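Local coordinates for putative sugar binding protein (PDB 6GQ0), which binds beta-D-galactose and probably serves as a sugar-binding protein of the periplasmic-binding-protein type, at residues Y31-V36 with M279-V284; T155-T160 with P212-F217. One frame throughout, in Å; residues are numbered along the deposited sequence.

Contact 1. Residues Y31-V36 with M279-V284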
ATOM      1  N   TYR A  31       6.221 -15.389 -23.543  1.00 56.47           N
ATOM      2  CA  TYR A  31       6.312 -15.516 -22.098  1.00 54.39           C
ATOM      3  C   TYR A  31       4.942 -15.356 -21.451  1.00 52.23           C
ATOM      4  O   TYR A  31       4.141 -14.509 -21.849  1.00 52.73           O
ATOM      5  CB  TYR A  31       7.292 -14.486 -21.542  1.00 50.13           C
ATOM      6  CG  TYR A  31       8.744 -14.855 -21.754  1.00 49.43           C
ATOM      7  CD1 TYR A  31       9.301 -15.937 -21.088  1.00 45.73           C
ATOM      8  CD2 TYR A  31       9.554 -14.117 -22.607  1.00 49.77           C
ATOM      9  CE1 TYR A  31      10.617 -16.274 -21.262  1.00 49.17           C
ATOM     10  CE2 TYR A  31      10.876 -14.448 -22.791  1.00 50.54           C
ATOM     11  CZ  TYR A  31      11.403 -15.531 -22.118  1.00 50.10           C
ATOM     12  OH  TYR A  31      12.727 -15.873 -22.287  1.00 51.08           O
ATOM     13  N   HIS A  32       4.666 -16.198 -20.473  1.00 51.04           N
ATOM     14  CA  HIS A  32       3.431 -16.187 -19.728  1.00 50.91           C
ATOM     15  C   HIS A  32       3.711 -15.837 -18.282  1.00 49.37           C
ATOM     16  O   HIS A  32       4.285 -16.611 -17.573  1.00 49.87           O
ATOM     17  CB  HIS A  32       2.764 -17.552 -19.813  1.00 51.75           C
ATOM     18  CG  HIS A  32       1.500 -17.662 -19.028  1.00 61.30           C
ATOM     19  ND1 HIS A  32       0.874 -18.861 -18.786  1.00 64.11           N
ATOM     20  CD2 HIS A  32       0.751 -16.722 -18.416  1.00 65.67           C
ATOM     21  CE1 HIS A  32      -0.207 -18.653 -18.060  1.00 60.97           C
ATOM     22  NE2 HIS A  32      -0.298 -17.362 -17.817  1.00 63.60           N
ATOM     23  N   PHE A  33       3.299 -14.658 -17.865  1.00 45.97           N
ATOM     24  CA  PHE A  33       3.505 -14.187 -16.514  1.00 45.45           C
ATOM     25  C   PHE A  33       2.183 -14.058 -15.774  1.00 45.21           C
ATOM     26  O   PHE A  33       1.196 -13.799 -16.367  1.00 47.17           O
ATOM     27  CB  PHE A  33       4.154 -12.804 -16.545  1.00 41.24           C
ATOM     28  CG  PHE A  33       5.497 -12.757 -17.199  1.00 42.49           C
ATOM     29  CD1 PHE A  33       6.304 -13.848 -17.261  1.00 40.07           C
ATOM     30  CD2 PHE A  33       5.961 -11.589 -17.710  1.00 41.97           C
ATOM     31  CE1 PHE A  33       7.527 -13.779 -17.860  1.00 41.21           C
ATOM     32  CE2 PHE A  33       7.189 -11.511 -18.305  1.00 43.76           C
ATOM     33  CZ  PHE A  33       7.972 -12.607 -18.383  1.00 36.76           C
ATOM     34  N   VAL A  34       2.186 -14.252 -14.474  1.00 41.44           N
ATOM     35  CA  VAL A  34       0.995 -14.084 -13.643  1.00 43.89           C
ATOM     36  C   VAL A  34       1.229 -12.920 -12.689  1.00 45.09           C
ATOM     37  O   VAL A  34       2.272 -12.853 -12.026  1.00 42.95           O
ATOM     38  CB  VAL A  34       0.662 -15.365 -12.853  1.00 43.16           C
ATOM     39  CG1 VAL A  34      -0.623 -15.176 -12.034  1.00 48.33           C
ATOM     40  CG2 VAL A  34       0.552 -16.561 -13.790  1.00 47.68           C
ATOM     41  N   LEU A  35       0.260 -12.009 -12.621  1.00 45.60           N
ATOM     42  CA  LEU A  35       0.245 -10.930 -11.643  1.00 42.68           C
ATOM     43  C   LEU A  35      -0.961 -11.140 -10.736  1.00 45.85           C
ATOM     44  O   LEU A  35      -2.096 -11.211 -11.215  1.00 43.69           O
ATOM     45  CB  LEU A  35       0.197  -9.561 -12.330  1.00 41.79           C
ATOM     46  CG  LEU A  35       0.566  -8.345 -11.465  1.00 46.13           C
ATOM     47  CD1 LEU A  35       0.903  -7.145 -12.325  1.00 48.95           C
ATOM     48  CD2 LEU A  35      -0.521  -7.966 -10.495  1.00 46.37           C
ATOM     49  N   VAL A  36      -0.713 -11.243  -9.435  1.00 43.62           N
ATOM     50  CA  VAL A  36      -1.741 -11.521  -8.441  1.00 45.76           C
ATOM     51  C   VAL A  36      -1.956 -10.247  -7.626  1.00 45.40           C
ATOM     52  O   VAL A  36      -1.106  -9.892  -6.793  1.00 40.08           O
ATOM     53  CB  VAL A  36      -1.363 -12.703  -7.539  1.00 45.16           C
ATOM     54  CG1 VAL A  36      -2.456 -12.972  -6.537  1.00 49.05           C
ATOM     55  CG2 VAL A  36      -1.114 -13.951  -8.383  1.00 46.76           C
ATOM     56  N   MET A 279      10.397  -5.595 -15.781  1.00 37.50           N
ATOM     57  CA  MET A 279      11.523  -6.173 -15.073  1.00 39.43           C
ATOM     58  C   MET A 279      11.456  -7.695 -15.057  1.00 34.33           C
ATOM     59  O   MET A 279      12.500  -8.350 -15.143  1.00 41.09           O
ATOM     60  CB  MET A 279      11.608  -5.626 -13.655  1.00 39.08           C
ATOM     61  CG  MET A 279      12.889  -6.111 -12.990  1.00 45.04           C
ATOM     62  SD  MET A 279      13.518  -5.030 -11.716  1.00 63.46           S
ATOM     63  CE  MET A 279      13.778  -3.540 -12.665  1.00 47.43           C
ATOM     64  N   MET A 280      10.256  -8.280 -14.972  1.00 35.44           N
ATOM     65  CA  MET A 280      10.170  -9.728 -15.124  1.00 34.91           C
ATOM     66  C   MET A 280      10.735 -10.163 -16.471  1.00 35.36           C
ATOM     67  O   MET A 280      11.447 -11.174 -16.560  1.00 34.58           O
ATOM     68  CB  MET A 280       8.739 -10.216 -14.996  1.00 34.19           C
ATOM     69  CG  MET A 280       8.649 -11.728 -15.124  1.00 31.44           C
ATOM     70  SD  MET A 280       9.339 -12.559 -13.685  1.00 34.31           S
ATOM     71  CE  MET A 280       8.047 -12.156 -12.485  1.00 23.16           C
ATOM     72  N   ALA A 281      10.418  -9.407 -17.528  1.00 38.68           N
ATOM     73  CA  ALA A 281      10.908  -9.725 -18.865  1.00 36.09           C
ATOM     74  C   ALA A 281      12.424  -9.615 -18.940  1.00 39.52           C
ATOM     75  O   ALA A 281      13.082 -10.425 -19.603  1.00 38.22           O
ATOM     76  CB  ALA A 281      10.250  -8.796 -19.888  1.00 34.39           C
ATOM     77  N   GLU A 282      12.993  -8.604 -18.281  1.00 38.58           N
ATOM     78  CA  GLU A 282      14.442  -8.487 -18.204  1.00 37.45           C
ATOM     79  C   GLU A 282      15.049  -9.672 -17.459  1.00 38.35           C
ATOM     80  O   GLU A 282      16.103 -10.191 -17.852  1.00 33.46           O
ATOM     81  CB  GLU A 282      14.818  -7.168 -17.525  1.00 36.54           C
ATOM     82  CG  GLU A 282      14.490  -5.925 -18.347  1.00 39.91           C
ATOM     83  CD  GLU A 282      15.395  -5.779 -19.561  1.00 56.15           C
ATOM     84  OE1 GLU A 282      16.538  -5.304 -19.393  1.00 54.73           O
ATOM     85  OE2 GLU A 282      14.970  -6.149 -20.683  1.00 57.18           O
ATOM     86  N   ILE A 283      14.386 -10.121 -16.392  1.00 33.67           N
ATOM     87  CA  ILE A 283      14.915 -11.216 -15.582  1.00 33.15           C
ATOM     88  C   ILE A 283      14.998 -12.493 -16.408  1.00 36.66           C
ATOM     89  O   ILE A 283      16.048 -13.141 -16.467  1.00 37.79           O
ATOM     90  CB  ILE A 283      14.060 -11.425 -14.320  1.00 31.00           C
ATOM     91  CG1 ILE A 283      14.285 -10.303 -13.298  1.00 27.58           C
ATOM     92  CG2 ILE A 283      14.357 -12.793 -13.694  1.00 27.30           C
ATOM     93  CD1 ILE A 283      13.134 -10.231 -12.224  1.00 26.32           C
ATOM     94  N   VAL A 284      13.900 -12.862 -17.076  1.00 35.37           N
ATOM     95  CA  VAL A 284      13.887 -14.121 -17.816  1.00 37.64           C
ATOM     96  C   VAL A 284      14.770 -14.050 -19.057  1.00 37.37           C
ATOM     97  O   VAL A 284      15.179 -15.093 -19.576  1.00 37.07           O
ATOM     98  CB  VAL A 284      12.453 -14.539 -18.203  1.00 36.97           C
ATOM     99  CG1 VAL A 284      11.622 -14.815 -16.960  1.00 39.62           C
ATOM    100  CG2 VAL A 284      11.797 -13.491 -19.075  1.00 38.70           C
TER
HETATM  101  O   HOH W   1      14.139 -17.324 -20.305  1.00 36.79           O

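Contact 2. Residues T155-T160 with P212-F217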
ATOM      1  N   THR A 155      -1.796  15.330  18.926  1.00 35.61           N
ATOM      2  CA  THR A 155      -2.115  14.149  19.726  1.00 34.74           C
ATOM      3  C   THR A 155      -2.697  13.154  18.729  1.00 34.68           C
ATOM      4  O   THR A 155      -3.857  13.287  18.316  1.00 33.03           O
ATOM      5  CB  THR A 155      -3.102  14.492  20.855  1.00 35.01           C
ATOM      6  OG1 THR A 155      -2.529  15.502  21.694  1.00 38.13           O
ATOM      7  CG2 THR A 155      -3.432  13.274  21.699  1.00 36.94           C
ATOM      8  N   VAL A 156      -1.886  12.167  18.337  1.00 29.56           N
ATOM      9  CA  VAL A 156      -2.118  11.372  17.139  1.00 27.24           C
ATOM     10  C   VAL A 156      -2.693  10.010  17.487  1.00 26.55           C
ATOM     11  O   VAL A 156      -2.208   9.322  18.393  1.00 30.14           O
ATOM     12  CB  VAL A 156      -0.796  11.203  16.350  1.00 25.76           C
ATOM     13  CG1 VAL A 156      -1.008  10.287  15.150  1.00 26.60           C
ATOM     14  CG2 VAL A 156      -0.256  12.564  15.939  1.00 25.11           C
ATOM     15  N   ALA A 157      -3.678   9.586  16.710  1.00 27.65           N
ATOM     16  CA  ALA A 157      -4.073   8.189  16.645  1.00 29.88           C
ATOM     17  C   ALA A 157      -3.750   7.645  15.259  1.00 31.42           C
ATOM     18  O   ALA A 157      -3.943   8.331  14.248  1.00 28.94           O
ATOM     19  CB  ALA A 157      -5.565   8.010  16.941  1.00 30.14           C
ATOM     20  N   ILE A 158      -3.261   6.410  15.219  1.00 30.82           N
ATOM     21  CA  ILE A 158      -2.875   5.750  13.975  1.00 32.20           C
ATOM     22  C   ILE A 158      -3.881   4.651  13.671  1.00 26.28           C
ATOM     23  O   ILE A 158      -4.143   3.789  14.516  1.00 31.96           O
ATOM     24  CB  ILE A 158      -1.455   5.166  14.055  1.00 30.29           C
ATOM     25  CG1 ILE A 158      -0.436   6.266  14.391  1.00 31.03           C
ATOM     26  CG2 ILE A 158      -1.122   4.438  12.739  1.00 26.11           C
ATOM     27  CD1 ILE A 158       1.030   5.815  14.351  1.00 29.33           C
ATOM     28  N   ILE A 159      -4.427   4.663  12.460  1.00 24.51           N
ATOM     29  CA  ILE A 159      -5.231   3.554  11.959  1.00 30.47           C
ATOM     30  C   ILE A 159      -4.395   2.827  10.912  1.00 29.01           C
ATOM     31  O   ILE A 159      -3.944   3.440   9.942  1.00 33.49           O
ATOM     32  CB  ILE A 159      -6.559   4.024  11.353  1.00 30.92           C
ATOM     33  CG1 ILE A 159      -7.329   4.901  12.350  1.00 37.61           C
ATOM     34  CG2 ILE A 159      -7.382   2.817  10.914  1.00 33.64           C
ATOM     35  CD1 ILE A 159      -7.708   4.176  13.579  1.00 31.38           C
ATOM     36  N   THR A 160      -4.192   1.531  11.100  1.00 31.14           N
ATOM     37  CA  THR A 160      -3.410   0.746  10.159  1.00 28.50           C
ATOM     38  C   THR A 160      -4.243  -0.432   9.666  1.00 32.09           C
ATOM     39  O   THR A 160      -5.146  -0.908  10.360  1.00 35.01           O
ATOM     40  CB  THR A 160      -2.087   0.274  10.784  1.00 31.04           C
ATOM     41  OG1 THR A 160      -1.231  -0.245   9.749  1.00 32.05           O
ATOM     42  CG2 THR A 160      -2.322  -0.787  11.851  1.00 31.98           C
ATOM     43  N   PRO A 212     -10.334  11.717  23.922  1.00 42.56           N
ATOM     44  CA  PRO A 212     -10.976  12.897  23.312  1.00 38.88           C
ATOM     45  C   PRO A 212     -10.023  14.044  23.014  1.00 39.51           C
ATOM     46  O   PRO A 212     -10.425  14.996  22.328  1.00 43.34           O
ATOM     47  CB  PRO A 212     -12.027  13.304  24.357  1.00 43.45           C
ATOM     48  CG  PRO A 212     -11.489  12.757  25.642  1.00 43.56           C
ATOM     49  CD  PRO A 212     -10.847  11.457  25.277  1.00 42.44           C
ATOM     50  N   ASP A 213      -8.784  13.987  23.493  1.00 40.05           N
ATOM     51  CA  ASP A 213      -7.751  14.952  23.128  1.00 43.33           C
ATOM     52  C   ASP A 213      -7.101  14.673  21.765  1.00 40.55           C
ATOM     53  O   ASP A 213      -6.284  15.485  21.326  1.00 34.85           O
ATOM     54  CB  ASP A 213      -6.669  14.980  24.214  1.00 44.82           C
ATOM     55  CG  ASP A 213      -6.261  13.581  24.675  1.00 51.71           C
ATOM     56  OD1 ASP A 213      -7.150  12.693  24.774  1.00 51.40           O
ATOM     57  OD2 ASP A 213      -5.052  13.371  24.941  1.00 56.99           O
ATOM     58  N   VAL A 214      -7.454  13.573  21.088  1.00 38.34           N
ATOM     59  CA  VAL A 214      -6.895  13.254  19.769  1.00 38.07           C
ATOM     60  C   VAL A 214      -7.316  14.324  18.771  1.00 39.74           C
ATOM     61  O   VAL A 214      -8.514  14.569  18.567  1.00 45.23           O
ATOM     62  CB  VAL A 214      -7.348  11.860  19.316  1.00 35.05           C
ATOM     63  CG1 VAL A 214      -7.058  11.633  17.821  1.00 34.82           C
ATOM     64  CG2 VAL A 214      -6.677  10.800  20.141  1.00 32.28           C
ATOM     65  N   ASN A 215      -6.332  14.994  18.175  1.00 31.81           N
ATOM     66  CA  ASN A 215      -6.573  16.006  17.152  1.00 35.18           C
ATOM     67  C   ASN A 215      -5.886  15.659  15.836  1.00 34.12           C
ATOM     68  O   ASN A 215      -5.784  16.512  14.944  1.00 30.28           O
ATOM     69  CB  ASN A 215      -6.121  17.390  17.647  1.00 38.54           C
ATOM     70  CG  ASN A 215      -4.673  17.412  18.146  1.00 40.07           C
ATOM     71  OD1 ASN A 215      -3.813  16.682  17.654  1.00 39.95           O
ATOM     72  ND2 ASN A 215      -4.403  18.271  19.125  1.00 46.00           N
ATOM     73  N   ALA A 216      -5.434  14.426  15.681  1.00 33.22           N
ATOM     74  CA  ALA A 216      -4.682  14.050  14.487  1.00 30.30           C
ATOM     75  C   ALA A 216      -4.851  12.561  14.247  1.00 27.88           C
ATOM     76  O   ALA A 216      -4.673  11.765  15.175  1.00 30.60           O
ATOM     77  CB  ALA A 216      -3.201  14.419  14.642  1.00 29.50           C
ATOM     78  N   PHE A 217      -5.208  12.191  13.014  1.00 29.81           N
ATOM     79  CA  PHE A 217      -5.255  10.798  12.592  1.00 25.97           C
ATOM     80  C   PHE A 217      -4.283  10.543  11.435  1.00 27.02           C
ATOM     81  O   PHE A 217      -4.165  11.345  10.500  1.00 28.74           O
ATOM     82  CB  PHE A 217      -6.644  10.378  12.162  1.00 29.33           C
ATOM     83  CG  PHE A 217      -7.625  10.274  13.296  1.00 28.30           C
ATOM     84  CD1 PHE A 217      -8.287  11.397  13.763  1.00 32.50           C
ATOM     85  CD2 PHE A 217      -7.889   9.044  13.885  1.00 29.76           C
ATOM     86  CE1 PHE A 217      -9.244  11.301  14.805  1.00 28.89           C
ATOM     87  CE2 PHE A 217      -8.843   8.942  14.930  1.00 35.93           C
ATOM     88  CZ  PHE A 217      -9.500  10.072  15.381  1.00 29.68           C
TER
HETATM   89  O   HOH W   2      -1.738  18.307  20.877  1.00 42.31           O

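Contact 1. Residues Y31-V36 with M279-V284
Phe33 and Val284, with Tyr31 and Met280 beside them, join the strand 32-36 to the last turns of the helix 269-284. Phe33 gives most to the contact. Its ring lies beneath the side chain of Met280, whose CG sits over the middle of one face, 3.4 Å from the ring centroid, a close CH-pi contact. The two side chains run past each other in opposite directions. Met280 CG points away from the backbone N (chi1 -179°), which carries it out over the ring, and the turn at chi2 (71°) takes SD up above the same face, 4.9 Å from the centroid, a more distant Met-aromatic contact. Methionine suits this place because a flexible, unbranched, apolar chain can follow a flat ring face closely.

Helix and strand run 138° apart in direction, their axes 10.5 Å from each other, so the strand's side chains, not its backbone, reach the helix. This is the layered alpha/beta packing of a periplasmic-binding-protein lobe, in which helices cover a parallel sheet; the helix 43-59 shares the covering here, with Leu59 touching Ala281. The small Ala281 lets the helix backbone come near the Phe33 ring, its CB 4.4 Å from Phe33 CE2.

Val284 serves both aromatics with one methyl. Its CG2 stands over a face of the Tyr31 ring, 3.8 Å from the centroid and displaced toward the rim, while it meets Phe33 at the ring edge, 4.0 Å from CZ. Tyrosine fits this partly exposed border: its ring packs against the valine while its hydroxyl reaches water. One water joins Tyr31 OH, at 2.8 Å, to the backbone O of Val284, to which it donates a hydrogen bond.

Contact 2. Residues T155-T160 with P212-F217
The strand 154-160 and the chain entering the strand 216-219 pair in parallel, Val156 bridging Ala216 and Ala157 bridging Phe217, with Ala157 N donating to Ala216 O at 2.8 Å. Ahead of the bridges the pairing is less regular: Thr155 O receives Asn215 N at 3.0 Å and, weakly, Ala216 N. The Asn215 side chain extends the ladder. Its OD1 takes the Thr155 N-H in a nearly straight bond of 2.7 Å (177° at the hydrogen), the donor tilted 30° from the carbonyl plane. A chi1 of 53° puts CG between the backbone N and the carbonyl carbon, turning the amide back toward Thr155. Asn215 ND2 donates to a water.

Buried Thr155 suits its place by having two unlike branches: methyl CG2 lies against OD2 of the exposed Asp213, which it crosses at about a right angle, while OG1 meets the same water. Asp213 OD2 also forms a salt bridge with Arg186.

Such adjacent parallel strands, linked through the helix 166-179, the strand 185-192 and the helix 197-210, belong to the Rossmann-like sheet of a periplasmic-binding-protein lobe. On one face Val156 CG2 packs on Ala216 CB, 3.7 Å away. On the other, Ala157 CB lies 4.0 Å from Phe217 CE2; the short methyl suits a strand covered by the helix 197-210. Val214 CG1 lies over a face of that ring, while Ile159 CG1 approaches its edge.

How the contacts relate
Contacts 1 and 2 lie on opposite sides of the chain's centre, their own centres 42 Å apart, and do not touch, although both reach the same extended sheet. Along the sequence, contact 2 is nested within the long excursion closed by contact 1. Contact 2 is mostly buried and joins neighbouring strands, so main-chain hydrogen bonds dominate and an asparagine amide can imitate one more rung. Contact 1 is only partly buried and joins strand to helix; no direct hydrogen bond crosses it, and aromatic rings, methyls and a thioether do the work. The bridging waters differ too: one accepts from an asparagine side chain in contact 2, the other donates to a main-chain carbonyl in contact 1.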